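Local coordinates for peptide ABC transporter permease (Staphylococcus hominis, PDB 6EXS), which binds a thioalcohol-conjugated dipeptide and, as a POT-family transporter of the major facilitator superfamily, probably carries this malodour precursor and other peptides across the bacterial membrane, at residues Ala81-Gly86 with Lys217-Lys222; Arg138-Pro141 with Arg146-Ala149; Asn254-Leu259 with Ala444-Gly449; Asn310-Glu315 with Thr392-Asn397; Pro362-Lys367 with Ser414-Ser419. All blocks are in the same frame, centred on the assembly; numbering follows the deposited sequence.

Interaction 1: residues Ala81-Gly86 with Lys217-Lys222; sequences ADRITG and KEEKRK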
# COMPACT_ATOMS: atom_id res chain seq x y z
N ALA A 81 -14.36 -11.76 6.49
CA ALA A 81 -13.84 -13.11 6.27
C ALA A 81 -13.88 -13.94 7.55
O ALA A 81 -14.30 -15.10 7.51
CB ALA A 81 -12.41 -13.04 5.76
N ASP A 82 -13.44 -13.35 8.68
CA ASP A 82 -13.34 -14.02 9.98
C ASP A 82 -14.67 -14.35 10.62
O ASP A 82 -14.75 -15.32 11.35
CB ASP A 82 -12.49 -13.18 10.95
CG ASP A 82 -12.04 -13.95 12.17
OD1 ASP A 82 -11.06 -14.71 12.07
OD2 ASP A 82 -12.69 -13.81 13.23
N ARG A 83 -15.71 -13.53 10.35
CA ARG A 83 -17.01 -13.70 11.00
C ARG A 83 -18.18 -14.07 10.08
O ARG A 83 -19.22 -14.49 10.60
CB ARG A 83 -17.35 -12.44 11.82
CG ARG A 83 -16.22 -11.98 12.75
CD ARG A 83 -16.70 -11.54 14.11
NE ARG A 83 -17.31 -12.64 14.84
CZ ARG A 83 -17.91 -12.52 16.02
NH1 ARG A 83 -17.99 -11.34 16.61
NH2 ARG A 83 -18.46 -13.58 16.59
N ILE A 84 -18.05 -13.91 8.74
CA ILE A 84 -19.16 -14.14 7.82
C ILE A 84 -18.89 -15.13 6.68
O ILE A 84 -19.58 -16.14 6.61
CB ILE A 84 -19.68 -12.76 7.25
CG1 ILE A 84 -20.16 -11.82 8.38
CG2 ILE A 84 -20.78 -12.94 6.17
CD1 ILE A 84 -20.29 -10.34 8.00
N THR A 85 -17.95 -14.83 5.76
CA THR A 85 -17.72 -15.62 4.53
C THR A 85 -16.59 -16.66 4.55
O THR A 85 -16.62 -17.59 3.74
CB THR A 85 -17.43 -14.66 3.35
OG1 THR A 85 -16.15 -14.06 3.54
CG2 THR A 85 -18.50 -13.57 3.17
N GLY A 86 -15.58 -16.44 5.37
CA GLY A 86 -14.37 -17.23 5.35
C GLY A 86 -13.41 -16.45 4.48
O GLY A 86 -13.82 -15.48 3.83
N LYS A 217 -27.04 -15.43 16.04
CA LYS A 217 -28.28 -14.88 15.47
C LYS A 217 -28.48 -13.43 15.92
O LYS A 217 -28.79 -12.58 15.08
CB LYS A 217 -29.50 -15.75 15.83
CG LYS A 217 -29.49 -17.13 15.17
CD LYS A 217 -30.21 -17.13 13.82
CE LYS A 217 -29.78 -18.29 12.94
NZ LYS A 217 -28.49 -18.02 12.25
N GLU A 218 -28.21 -13.14 17.21
CA GLU A 218 -28.32 -11.80 17.79
C GLU A 218 -27.15 -10.89 17.37
O GLU A 218 -27.35 -9.67 17.31
CB GLU A 218 -28.52 -11.83 19.32
CG GLU A 218 -27.41 -12.51 20.12
CD GLU A 218 -27.46 -12.33 21.63
OE1 GLU A 218 -26.51 -12.79 22.30
OE2 GLU A 218 -28.42 -11.71 22.15
N GLU A 219 -25.96 -11.46 17.07
CA GLU A 219 -24.80 -10.69 16.58
C GLU A 219 -25.04 -10.21 15.15
O GLU A 219 -24.66 -9.09 14.82
CB GLU A 219 -23.49 -11.48 16.67
CG GLU A 219 -22.79 -11.31 18.01
CD GLU A 219 -21.37 -11.84 18.09
OE1 GLU A 219 -21.14 -13.00 17.67
OE2 GLU A 219 -20.49 -11.11 18.60
N LYS A 220 -25.71 -11.04 14.31
CA LYS A 220 -26.08 -10.70 12.93
C LYS A 220 -27.04 -9.50 12.92
O LYS A 220 -26.91 -8.60 12.08
CB LYS A 220 -26.73 -11.90 12.22
CG LYS A 220 -25.74 -12.98 11.79
CD LYS A 220 -26.42 -14.08 10.98
CE LYS A 220 -25.65 -15.37 10.98
NZ LYS A 220 -25.91 -16.18 12.21
N ARG A 221 -27.97 -9.47 13.89
CA ARG A 221 -28.95 -8.39 14.07
C ARG A 221 -28.27 -7.12 14.62
O ARG A 221 -28.58 -6.02 14.17
CB ARG A 221 -30.10 -8.85 14.99
CG ARG A 221 -30.87 -10.08 14.49
CD ARG A 221 -32.32 -9.78 14.16
NE ARG A 221 -32.49 -9.39 12.76
CZ ARG A 221 -33.65 -9.05 12.20
NH1 ARG A 221 -34.76 -9.04 12.93
NH2 ARG A 221 -33.71 -8.72 10.92
N LYS A 222 -27.32 -7.29 15.59
CA LYS A 222 -26.58 -6.20 16.23
C LYS A 222 -25.68 -5.46 15.24
O LYS A 222 -25.87 -4.25 15.04
CB LYS A 222 -25.76 -6.73 17.44
CG LYS A 222 -24.94 -5.66 18.18
CD LYS A 222 -24.02 -6.27 19.24
CE LYS A 222 -22.69 -6.73 18.67
NZ LYS A 222 -21.99 -7.66 19.60
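A surface salt bridge between Arg83 and Glu219 joins the third turn of helix 74-106 to the first turn of helix 217-243. Two bonds link the groups, but not as a flat bidentate pair, because the guanidinium and carboxylate planes stand 71° apart. NH1 of Arg83 donates to OE2 of Glu219 over 3.2 Å, reaching that oxygen from above the carboxylate plane. NH2 of Arg83 lies 2.9 Å from OE1 of Glu219, a nearer approach but a weak hydrogen bond, since the N-H is bent well off the line at 122°. Glu219 is extended beyond CG, whereas Arg83 bends at its second and third side-chain torsions, and the two chains meet at about a right angle. Lys222 NZ adds a long ionic contact, 3.9 Å from Glu219 OE2, so one carboxylate faces two positive groups and is probably kept ionised by them. Arg83 has further acceptors just ahead of helix 217-243: its NE donates to the carbonyl of Asn213 and its NH2, weakly, to that of Pro214. The pair therefore ties a wider pi-type turn of helix 74-106 to the start of helix 217-243, with the backbones of Asp82 and Arg83 bonded to the chain leading into the latter.

Interaction 2: residues Arg138-Pro141 with Arg146-Ala149; sequences RLYP and RIDA
The short interhelical loop that joins helix 110-137 to helix 147-174 closes on itself where the ring of Tyr140 packs with one face against the backbone of Ile147. This is a CH-pi contact: CA of Ile147 sits 3.9 Å from the ring centroid, only 5° off the ring normal, and thus almost exactly over the centre of one face. The side chain of Ile147 continues along the same ring, with CG1 at 4.0 Å from CD1 of Tyr140. Its CG1 branch is anti to the backbone N (chi1 -169°), which carries the chain back past the inner rim of the ring and brings CD1 near CB of Tyr140. At the far rim, Arg146 approaches with its own aliphatic base while its guanidinium plane stands nearly perpendicular to the ring, CE2 of Tyr140 lying over one guanidinium face. Polar ends are held by the N-terminal part of the chain: the hydroxyl of Tyr140 is hydrogen-bonded to His14, and NH1 of Arg146 reaches the carbonyls of Gly13 and Gln8. NH2 of Arg146 pairs with Asp144 inside the turn. The ring is thereby fixed at both its face and its hydroxyl. CB of Arg146 comes to 3.8 Å from CE2 of Tyr140.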
# COMPACT_ATOMS: atom_id res chain seq x y z
N ARG A 138 -1.93 -20.37 5.91
CA ARG A 138 -2.73 -21.52 6.37
C ARG A 138 -2.52 -22.80 5.50
O ARG A 138 -3.09 -23.86 5.80
CB ARG A 138 -4.22 -21.15 6.55
CG ARG A 138 -4.44 -20.21 7.74
CD ARG A 138 -5.60 -20.62 8.63
NE ARG A 138 -6.53 -19.50 8.85
CZ ARG A 138 -6.45 -18.63 9.85
NH1 ARG A 138 -5.48 -18.74 10.75
NH2 ARG A 138 -7.33 -17.64 9.96
N LEU A 139 -1.65 -22.70 4.49
CA LEU A 139 -1.23 -23.80 3.61
C LEU A 139 -0.13 -24.61 4.29
O LEU A 139 0.14 -25.73 3.86
CB LEU A 139 -0.66 -23.25 2.28
CG LEU A 139 -1.56 -22.53 1.29
CD1 LEU A 139 -0.76 -22.14 0.07
CD2 LEU A 139 -2.74 -23.38 0.87
N TYR A 140 0.54 -24.02 5.31
CA TYR A 140 1.64 -24.63 6.07
C TYR A 140 1.18 -25.17 7.43
O TYR A 140 0.59 -24.42 8.21
CB TYR A 140 2.78 -23.62 6.29
CG TYR A 140 3.40 -23.09 5.01
CD1 TYR A 140 2.86 -21.97 4.37
CD2 TYR A 140 4.50 -23.72 4.43
CE1 TYR A 140 3.39 -21.52 3.17
CE2 TYR A 140 5.05 -23.25 3.24
CZ TYR A 140 4.49 -22.15 2.61
OH TYR A 140 5.01 -21.68 1.44
N PRO A 141 1.54 -26.43 7.79
CA PRO A 141 1.19 -26.94 9.14
C PRO A 141 1.80 -26.11 10.27
O PRO A 141 2.70 -25.30 10.02
CB PRO A 141 1.75 -28.37 9.12
CG PRO A 141 1.87 -28.72 7.68
CD PRO A 141 2.25 -27.44 7.00
N ARG A 146 9.15 -23.69 6.62
CA ARG A 146 9.10 -23.13 5.25
C ARG A 146 8.25 -21.85 5.11
O ARG A 146 8.46 -21.12 4.14
CB ARG A 146 8.57 -24.17 4.25
CG ARG A 146 9.34 -25.49 4.16
CD ARG A 146 8.65 -26.40 3.17
NE ARG A 146 7.32 -26.82 3.63
CZ ARG A 146 6.44 -27.47 2.88
NH1 ARG A 146 6.71 -27.77 1.62
NH2 ARG A 146 5.27 -27.84 3.40
N ILE A 147 7.29 -21.62 6.04
CA ILE A 147 6.31 -20.52 6.02
C ILE A 147 6.94 -19.14 5.67
O ILE A 147 6.40 -18.48 4.78
CB ILE A 147 5.42 -20.46 7.30
CG1 ILE A 147 4.25 -19.47 7.12
CG2 ILE A 147 6.21 -20.19 8.59
CD1 ILE A 147 3.00 -19.79 7.97
N ASP A 148 8.07 -18.77 6.28
CA ASP A 148 8.76 -17.49 6.02
C ASP A 148 9.28 -17.35 4.59
O ASP A 148 9.18 -16.27 4.01
CB ASP A 148 9.88 -17.26 7.04
CG ASP A 148 9.38 -17.19 8.47
OD1 ASP A 148 8.22 -16.75 8.68
OD2 ASP A 148 10.15 -17.57 9.38
N ALA A 149 9.81 -18.45 4.02
CA ALA A 149 10.32 -18.51 2.65
C ALA A 149 9.16 -18.47 1.68
O ALA A 149 9.30 -17.91 0.59
CB ALA A 149 11.15 -19.77 2.44

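Interaction 3: residues Asn254-Leu259 with Ala444-Gly449; sequences NTVLVL and AQAING
Leu257 and Ile447 meet through their outermost methyls, CD1 of Leu257 lying 3.7 Å from CD1 of Ile447, and the two side chains cross obliquely. Neither residue starts out aimed at its partner. The CB of Ile447 points away from helix 249-273, but its first two torsions, both near -51°, fold CD1 back across the gap. Leu257 leaves its helix to one flank and has CG anti to the backbone N (chi1 170°), a turn that likewise brings CD1 to the interface. Ala446 behaves differently: its CB points toward the opposing helix and comes to 3.3 Å from the carbonyl O of Val256. Beside it, CG1 of Val256 lies 4.1 Å from the same CB. A small residue thus faces the backbone directly, while the branched pair packs alongside. The consequence is a near approach of main chains, with CA of Leu257 and CA of Ala446 only 5.0 Å apart and the short helical axes 8.2 Å apart, running roughly antiparallel at 144°. Val256 also touches Val65 and Ala68 of helix 56-72, so it fills the junction of three helices. The polar side chains of Gln445 and Asn448 serve other neighbours: Asn448 bonds to Ser300 and Gln304, and Gln445 weakly to Ser64. In bacterial POT transporters two extra helices lie between the six-helix bundles, and helix 249-273 is, by its place in the chain, probably the second of them. Its contact here sets methyl groups against one another and against backbone carbonyls, resting on close van der Waals packing rather than on directional side-chain bonds.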
# COMPACT_ATOMS: atom_id res chain seq x y z
N ASN A 254 -10.86 15.21 4.16
CA ASN A 254 -10.94 15.58 5.59
C ASN A 254 -11.40 14.41 6.44
O ASN A 254 -10.85 14.19 7.52
CB ASN A 254 -11.82 16.80 5.81
CG ASN A 254 -11.26 18.07 5.24
OD1 ASN A 254 -10.05 18.28 5.17
ND2 ASN A 254 -12.15 18.96 4.83
N THR A 255 -12.40 13.63 5.95
CA THR A 255 -12.94 12.44 6.63
C THR A 255 -11.83 11.40 6.83
O THR A 255 -11.64 10.91 7.95
CB THR A 255 -14.14 11.88 5.85
OG1 THR A 255 -15.19 12.85 5.83
CG2 THR A 255 -14.67 10.57 6.42
N VAL A 256 -11.08 11.10 5.75
CA VAL A 256 -9.97 10.14 5.71
C VAL A 256 -8.78 10.67 6.54
O VAL A 256 -8.05 9.87 7.12
CB VAL A 256 -9.64 9.75 4.23
CG1 VAL A 256 -8.44 8.82 4.13
CG2 VAL A 256 -10.86 9.11 3.56
N LEU A 257 -8.63 12.01 6.66
CA LEU A 257 -7.59 12.62 7.51
C LEU A 257 -7.95 12.29 8.97
O LEU A 257 -7.08 11.84 9.72
CB LEU A 257 -7.49 14.15 7.30
CG LEU A 257 -6.60 14.94 8.28
CD1 LEU A 257 -5.16 14.47 8.26
CD2 LEU A 257 -6.66 16.42 7.99
N VAL A 258 -9.23 12.48 9.34
CA VAL A 258 -9.75 12.18 10.68
C VAL A 258 -9.50 10.69 10.99
O VAL A 258 -8.89 10.39 12.02
CB VAL A 258 -11.23 12.62 10.85
CG1 VAL A 258 -11.85 12.01 12.10
CG2 VAL A 258 -11.34 14.14 10.89
N LEU A 259 -9.90 9.79 10.06
CA LEU A 259 -9.72 8.34 10.17
C LEU A 259 -8.26 7.92 10.33
O LEU A 259 -7.96 7.06 11.16
CB LEU A 259 -10.37 7.60 8.99
CG LEU A 259 -11.88 7.39 9.08
CD1 LEU A 259 -12.42 6.86 7.78
CD2 LEU A 259 -12.24 6.43 10.19
N ALA A 444 -0.20 7.42 6.98
CA ALA A 444 0.74 8.25 6.21
C ALA A 444 0.08 8.75 4.92
O ALA A 444 0.19 9.93 4.62
CB ALA A 444 2.00 7.47 5.88
N GLN A 445 -0.66 7.88 4.21
CA GLN A 445 -1.41 8.21 3.00
C GLN A 445 -2.59 9.15 3.28
O GLN A 445 -2.92 10.00 2.43
CB GLN A 445 -1.87 6.93 2.28
CG GLN A 445 -0.80 6.27 1.41
CD GLN A 445 -0.61 6.96 0.07
OE1 GLN A 445 -0.18 8.13 -0.01
NE2 GLN A 445 -0.86 6.25 -1.01
N ALA A 446 -3.20 9.03 4.49
CA ALA A 446 -4.31 9.88 4.98
C ALA A 446 -3.82 11.30 5.23
O ALA A 446 -4.53 12.24 4.90
CB ALA A 446 -4.91 9.30 6.25
N ILE A 447 -2.60 11.46 5.81
CA ILE A 447 -1.97 12.77 6.05
C ILE A 447 -1.58 13.37 4.67
O ILE A 447 -1.83 14.55 4.42
CB ILE A 447 -0.75 12.69 7.03
CG1 ILE A 447 -1.06 11.93 8.36
CG2 ILE A 447 -0.15 14.06 7.31
CD1 ILE A 447 -2.28 12.32 9.19
N ASN A 448 -1.00 12.53 3.78
CA ASN A 448 -0.59 12.91 2.42
C ASN A 448 -1.68 13.60 1.59
O ASN A 448 -1.36 14.54 0.86
CB ASN A 448 -0.02 11.71 1.67
CG ASN A 448 1.39 11.36 2.05
OD1 ASN A 448 2.07 12.13 2.73
ND2 ASN A 448 1.85 10.18 1.63
N GLY A 449 -2.94 13.14 1.74
CA GLY A 449 -4.12 13.67 1.06
C GLY A 449 -4.39 15.13 1.33
O GLY A 449 -4.99 15.82 0.49

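Interaction 4: residues Asn310-Glu315 with Thr392-Asn397; sequences NIYGLE and TQFSVN. With OLC ((2R)-2,3-dihydroxypropyl (9Z)-octadec-9-enoate), chain B; OLC ((2R)-2,3-dihydroxypropyl (9Z)-octadec-9-enoate), chain H.
Tyr312 and Phe394 form an aromatic pair that is neither a stack nor edge-to-face: the planes are inclined at 41° and the centroids lie 5.8 Å apart. Phe394 presents its edge, with CZ lying 3.5 Å from CE2 of Tyr312, while CE2 of Phe394 comes to 3.8 Å from the OH of Tyr312. The touch is thus confined to the outer rims. For Phe394 the reach depends on a first torsion of 52°, which puts CG between the backbone N and carbonyl carbon, the crowded position. Tyr312 also meets Phe464 edge-to-face, and Ile382 of helix 364-389 touches both rings, making an apolar cluster in which several helices share the two aromatics. Right after Phe394 the chain enters helix 396-418. OG of Ser395 accepts from N of Asn397 over 3.2 Å at 159°. Asn397 ND2 then donates to the ester carbonyl O19 of one monoolein (OLC, chain B), 3.1 Å away, and also to the carbonyl of Asn322. The bound monooleins are consistent with this edge facing the lipid surroundings of the protein. Ser395 is a classic serine N-cap, here opening a helix in the C-terminal half of this major facilitator fold, with the aromatic pair packed beside it.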
# COMPACT_ATOMS: atom_id res chain seq x y z
N ASN A 310 7.06 12.17 -9.18
CA ASN A 310 6.88 11.87 -10.60
C ASN A 310 6.42 13.09 -11.46
O ASN A 310 6.93 13.27 -12.57
CB ASN A 310 5.94 10.66 -10.80
CG ASN A 310 4.61 10.72 -10.09
OD1 ASN A 310 4.40 11.50 -9.15
ND2 ASN A 310 3.68 9.87 -10.52
N ILE A 311 5.45 13.90 -10.95
CA ILE A 311 4.96 15.12 -11.61
C ILE A 311 6.09 16.16 -11.63
O ILE A 311 6.27 16.85 -12.63
CB ILE A 311 3.66 15.69 -10.98
CG1 ILE A 311 2.50 14.67 -11.00
CG2 ILE A 311 3.24 17.01 -11.66
CD1 ILE A 311 1.19 15.18 -10.31
N TYR A 312 6.87 16.23 -10.52
CA TYR A 312 8.04 17.12 -10.40
C TYR A 312 9.10 16.74 -11.43
O TYR A 312 9.66 17.61 -12.07
CB TYR A 312 8.62 17.09 -8.98
CG TYR A 312 9.74 18.08 -8.75
CD1 TYR A 312 9.48 19.45 -8.68
CD2 TYR A 312 11.05 17.66 -8.57
CE1 TYR A 312 10.50 20.37 -8.43
CE2 TYR A 312 12.08 18.57 -8.33
CZ TYR A 312 11.80 19.92 -8.26
OH TYR A 312 12.81 20.82 -8.02
N GLY A 313 9.32 15.44 -11.61
CA GLY A 313 10.26 14.92 -12.60
C GLY A 313 9.80 15.26 -14.01
O GLY A 313 10.59 15.77 -14.81
N LEU A 314 8.51 15.01 -14.31
CA LEU A 314 7.89 15.29 -15.62
C LEU A 314 7.94 16.78 -15.98
O LEU A 314 8.21 17.14 -17.13
CB LEU A 314 6.43 14.75 -15.63
CG LEU A 314 5.58 14.93 -16.90
CD1 LEU A 314 6.22 14.26 -18.11
CD2 LEU A 314 4.22 14.36 -16.71
N GLU A 315 7.70 17.65 -14.99
CA GLU A 315 7.64 19.09 -15.18
C GLU A 315 8.96 19.84 -15.04
O GLU A 315 9.12 20.90 -15.65
CB GLU A 315 6.60 19.71 -14.24
CG GLU A 315 5.17 19.33 -14.58
CD GLU A 315 4.13 19.85 -13.61
OE1 GLU A 315 4.51 20.46 -12.58
OE2 GLU A 315 2.93 19.62 -13.87
N THR A 392 16.26 26.48 -14.17
CA THR A 392 17.04 25.61 -15.07
C THR A 392 16.59 24.13 -14.98
O THR A 392 16.55 23.55 -13.89
CB THR A 392 18.55 25.76 -14.80
OG1 THR A 392 18.89 27.14 -14.66
CG2 THR A 392 19.42 25.12 -15.87
N GLN A 393 16.26 23.54 -16.14
CA GLN A 393 15.85 22.14 -16.28
C GLN A 393 17.07 21.26 -15.98
O GLN A 393 18.15 21.51 -16.51
CB GLN A 393 15.29 21.88 -17.69
CG GLN A 393 15.05 20.43 -18.03
CD GLN A 393 14.36 20.28 -19.36
OE1 GLN A 393 13.13 20.30 -19.43
NE2 GLN A 393 15.13 20.11 -20.43
N PHE A 394 16.91 20.29 -15.07
CA PHE A 394 17.97 19.38 -14.63
C PHE A 394 17.77 17.97 -15.16
O PHE A 394 16.73 17.67 -15.75
CB PHE A 394 18.10 19.39 -13.09
CG PHE A 394 16.83 19.14 -12.31
CD1 PHE A 394 16.44 17.84 -11.96
CD2 PHE A 394 16.04 20.20 -11.88
CE1 PHE A 394 15.27 17.61 -11.23
CE2 PHE A 394 14.86 19.97 -11.16
CZ PHE A 394 14.48 18.67 -10.84
N SER A 395 18.75 17.10 -14.96
CA SER A 395 18.67 15.73 -15.41
C SER A 395 17.71 14.90 -14.54
O SER A 395 17.67 15.09 -13.31
CB SER A 395 20.07 15.12 -15.44
OG SER A 395 20.06 13.74 -15.76
N VAL A 396 16.95 13.97 -15.18
CA VAL A 396 16.02 13.03 -14.53
C VAL A 396 16.82 12.08 -13.60
O VAL A 396 16.22 11.48 -12.70
CB VAL A 396 15.14 12.26 -15.57
CG1 VAL A 396 15.91 11.13 -16.25
CG2 VAL A 396 13.87 11.72 -14.92
N ASN A 397 18.16 11.97 -13.81
CA ASN A 397 19.09 11.15 -13.01
C ASN A 397 18.98 11.53 -11.53
O ASN A 397 19.11 10.66 -10.66
CB ASN A 397 20.54 11.32 -13.49
CG ASN A 397 20.88 10.78 -14.87
OD1 ASN A 397 20.09 10.14 -15.57
ND2 ASN A 397 22.11 11.01 -15.29
C18 OLC B . 13.21 0.40 -14.99
C10 OLC B . 20.56 4.64 -10.88
C9 OLC B . 20.91 5.79 -10.30
C17 OLC B . 13.30 1.32 -13.79
C11 OLC B . 19.87 4.43 -12.21
C8 OLC B . 20.68 7.20 -10.81
C24 OLC B . 25.57 17.31 -12.97
C16 OLC B . 14.28 2.46 -13.95
C12 OLC B . 18.72 3.42 -12.13
C7 OLC B . 21.92 7.88 -11.40
C15 OLC B . 15.69 2.18 -13.46
C13 OLC B . 18.12 3.04 -13.48
C6 OLC B . 22.96 8.38 -10.39
C14 OLC B . 16.64 3.37 -13.61
C5 OLC B . 22.65 9.71 -9.69
C4 OLC B . 22.75 10.99 -10.53
C3 OLC B . 24.16 11.45 -10.87
C2 OLC B . 24.28 12.97 -11.03
C21 OLC B . 23.78 15.60 -13.55
C1 OLC B . 23.95 13.51 -12.39
C22 OLC B . 24.75 16.65 -14.06
O19 OLC B . 23.34 12.92 -13.24
O25 OLC B . 24.76 18.10 -12.11
O23 OLC B . 25.61 16.10 -15.06
O20 OLC B . 24.40 14.77 -12.54
C9 OLC H . 26.36 3.05 -8.38
C8 OLC H . 26.65 4.47 -8.78
C24 OLC H . 23.92 13.39 -16.98
C7 OLC H . 26.19 4.81 -10.19
C6 OLC H . 26.39 6.28 -10.54
C5 OLC H . 25.96 6.64 -11.96
C4 OLC H . 26.11 8.12 -12.31
C3 OLC H . 25.84 8.42 -13.77
C2 OLC H . 25.93 9.90 -14.13
C21 OLC H . 25.85 11.79 -17.32
C1 OLC H . 26.11 10.15 -15.60
C22 OLC H . 25.31 13.18 -17.54
O19 OLC H . 26.54 9.34 -16.38
O25 OLC H . 23.40 14.66 -17.37
O23 OLC H . 26.21 14.18 -17.05
O20 OLC H . 25.73 11.39 -15.93

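Interaction 5: residues Pro362-Lys367 with Ser414-Ser419; sequences PSLAIK and SPTGNS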
# COMPACT_ATOMS: atom_id res chain seq x y z
N PRO A 362 21.65 -4.64 13.79
CA PRO A 362 20.92 -3.51 14.40
C PRO A 362 19.51 -3.90 14.83
O PRO A 362 18.89 -4.78 14.22
CB PRO A 362 20.89 -2.46 13.29
CG PRO A 362 21.04 -3.22 12.04
CD PRO A 362 21.96 -4.36 12.37
N SER A 363 19.02 -3.24 15.88
CA SER A 363 17.69 -3.47 16.44
C SER A 363 16.57 -2.90 15.56
O SER A 363 16.84 -2.19 14.58
CB SER A 363 17.61 -2.90 17.85
OG SER A 363 17.64 -1.48 17.86
N LEU A 364 15.31 -3.22 15.91
CA LEU A 364 14.09 -2.78 15.23
C LEU A 364 14.07 -1.24 15.13
O LEU A 364 13.84 -0.70 14.05
CB LEU A 364 12.88 -3.28 16.05
CG LEU A 364 11.80 -4.07 15.32
CD1 LEU A 364 11.08 -4.99 16.28
CD2 LEU A 364 10.81 -3.15 14.66
N ALA A 365 14.37 -0.57 16.26
CA ALA A 365 14.41 0.89 16.41
C ALA A 365 15.49 1.53 15.55
O ALA A 365 15.22 2.55 14.93
CB ALA A 365 14.59 1.26 17.87
N ILE A 366 16.71 0.93 15.49
CA ILE A 366 17.82 1.43 14.68
C ILE A 366 17.50 1.27 13.17
O ILE A 366 17.69 2.24 12.42
CB ILE A 366 19.19 0.81 15.09
CG1 ILE A 366 19.53 1.13 16.56
CG2 ILE A 366 20.34 1.30 14.18
CD1 ILE A 366 20.58 0.18 17.25
N LYS A 367 16.98 0.09 12.75
CA LYS A 367 16.61 -0.23 11.36
C LYS A 367 15.56 0.75 10.82
O LYS A 367 15.71 1.24 9.70
CB LYS A 367 16.10 -1.67 11.23
CG LYS A 367 17.20 -2.73 11.26
CD LYS A 367 16.62 -4.10 10.96
CE LYS A 367 17.62 -5.21 11.11
NZ LYS A 367 17.03 -6.51 10.72
N SER A 414 10.97 -2.22 5.95
CA SER A 414 9.94 -3.22 5.60
C SER A 414 10.11 -4.62 6.25
O SER A 414 9.12 -5.06 6.85
CB SER A 414 9.78 -3.35 4.09
OG SER A 414 8.59 -2.71 3.65
N PRO A 415 11.26 -5.35 6.18
CA PRO A 415 11.33 -6.68 6.84
C PRO A 415 11.23 -6.60 8.37
O PRO A 415 10.89 -7.58 9.04
CB PRO A 415 12.69 -7.25 6.41
CG PRO A 415 13.15 -6.37 5.30
CD PRO A 415 12.55 -5.03 5.54
N THR A 416 11.53 -5.40 8.89
CA THR A 416 11.56 -5.01 10.29
C THR A 416 10.15 -4.67 10.82
O THR A 416 9.86 -4.95 11.98
CB THR A 416 12.57 -3.86 10.45
OG1 THR A 416 13.72 -4.14 9.65
CG2 THR A 416 13.00 -3.65 11.87
N GLY A 417 9.31 -4.07 9.97
CA GLY A 417 7.93 -3.71 10.31
C GLY A 417 7.00 -4.90 10.37
O GLY A 417 6.14 -4.97 11.26
N ASN A 418 7.17 -5.84 9.42
CA ASN A 418 6.39 -7.09 9.29
C ASN A 418 6.68 -8.06 10.45
O ASN A 418 5.76 -8.76 10.90
CB ASN A 418 6.69 -7.77 7.94
CG ASN A 418 6.14 -7.04 6.73
OD1 ASN A 418 6.31 -5.83 6.55
ND2 ASN A 418 5.50 -7.79 5.84
N SER A 419 7.94 -8.09 10.93
CA SER A 419 8.42 -8.93 12.04
C SER A 419 8.08 -8.32 13.42
O SER A 419 8.21 -9.01 14.43
CB SER A 419 9.92 -9.15 11.91
OG SER A 419 10.27 -9.70 10.65
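A helical hairpin brings the start of helix 364-389 against the last turns of helix 396-418, with Thr416 as its centre and Leu364 and Lys367, one turn apart, on the other side. Thr416 points at the opposing helix and offers a methyl and a hydroxyl. Its CG2 lies 3.6 Å from CD2 of Leu364; that CD2 is also 3.4 Å from the carbonyl O of Thr416, and the two side chains pass each other in opposite directions. OG1 of Thr416 faces the alkyl part of Lys367, 3.2 Å from CD. Lys367 is extended beyond CG, so it lays its methylenes across Thr416 and sends NZ beyond it, to a hydrogen bond with Gln361 and a cation-pi contact with Trp354. OG1 of Thr416 is hydrogen-bonded to the carbonyl of Cys412 in its own helix, so the hydroxyl is satisfied although Lys367 meets it only with carbon. The helix is kinked here, where neither the N of Pro415, which carries no hydrogen, nor that of Thr416 bonds to the preceding turn. Just past the kink, OG of Ser419 donates to the carbonyl O of Pro415 over 2.7 Å, almost along the C=O axis at 176°.

In the fold
Along the chain, interaction 2 is nested inside the loop closed by interaction 1, and interaction 3 opens only afterwards, enclosing both interactions 4 and 5, whose segments alternate. Interactions 1 and 2 both lie in the first half of the chain, their nearest atoms about 5 Å apart without touching. Helices 217-243 and 249-273 are consecutive and take part in interactions 1 and 3, whose centres lie 29 Å apart. Interactions 4 and 5 share helix 396-418, gripping its two ends with centres 33 Å apart. Interactions 1 and 4 are farthest separated, about 52 Å between centres. None includes a peptide-pocket residue; they join helices and loops across the major facilitator fold, interaction 3 lying nearest the chain's centre.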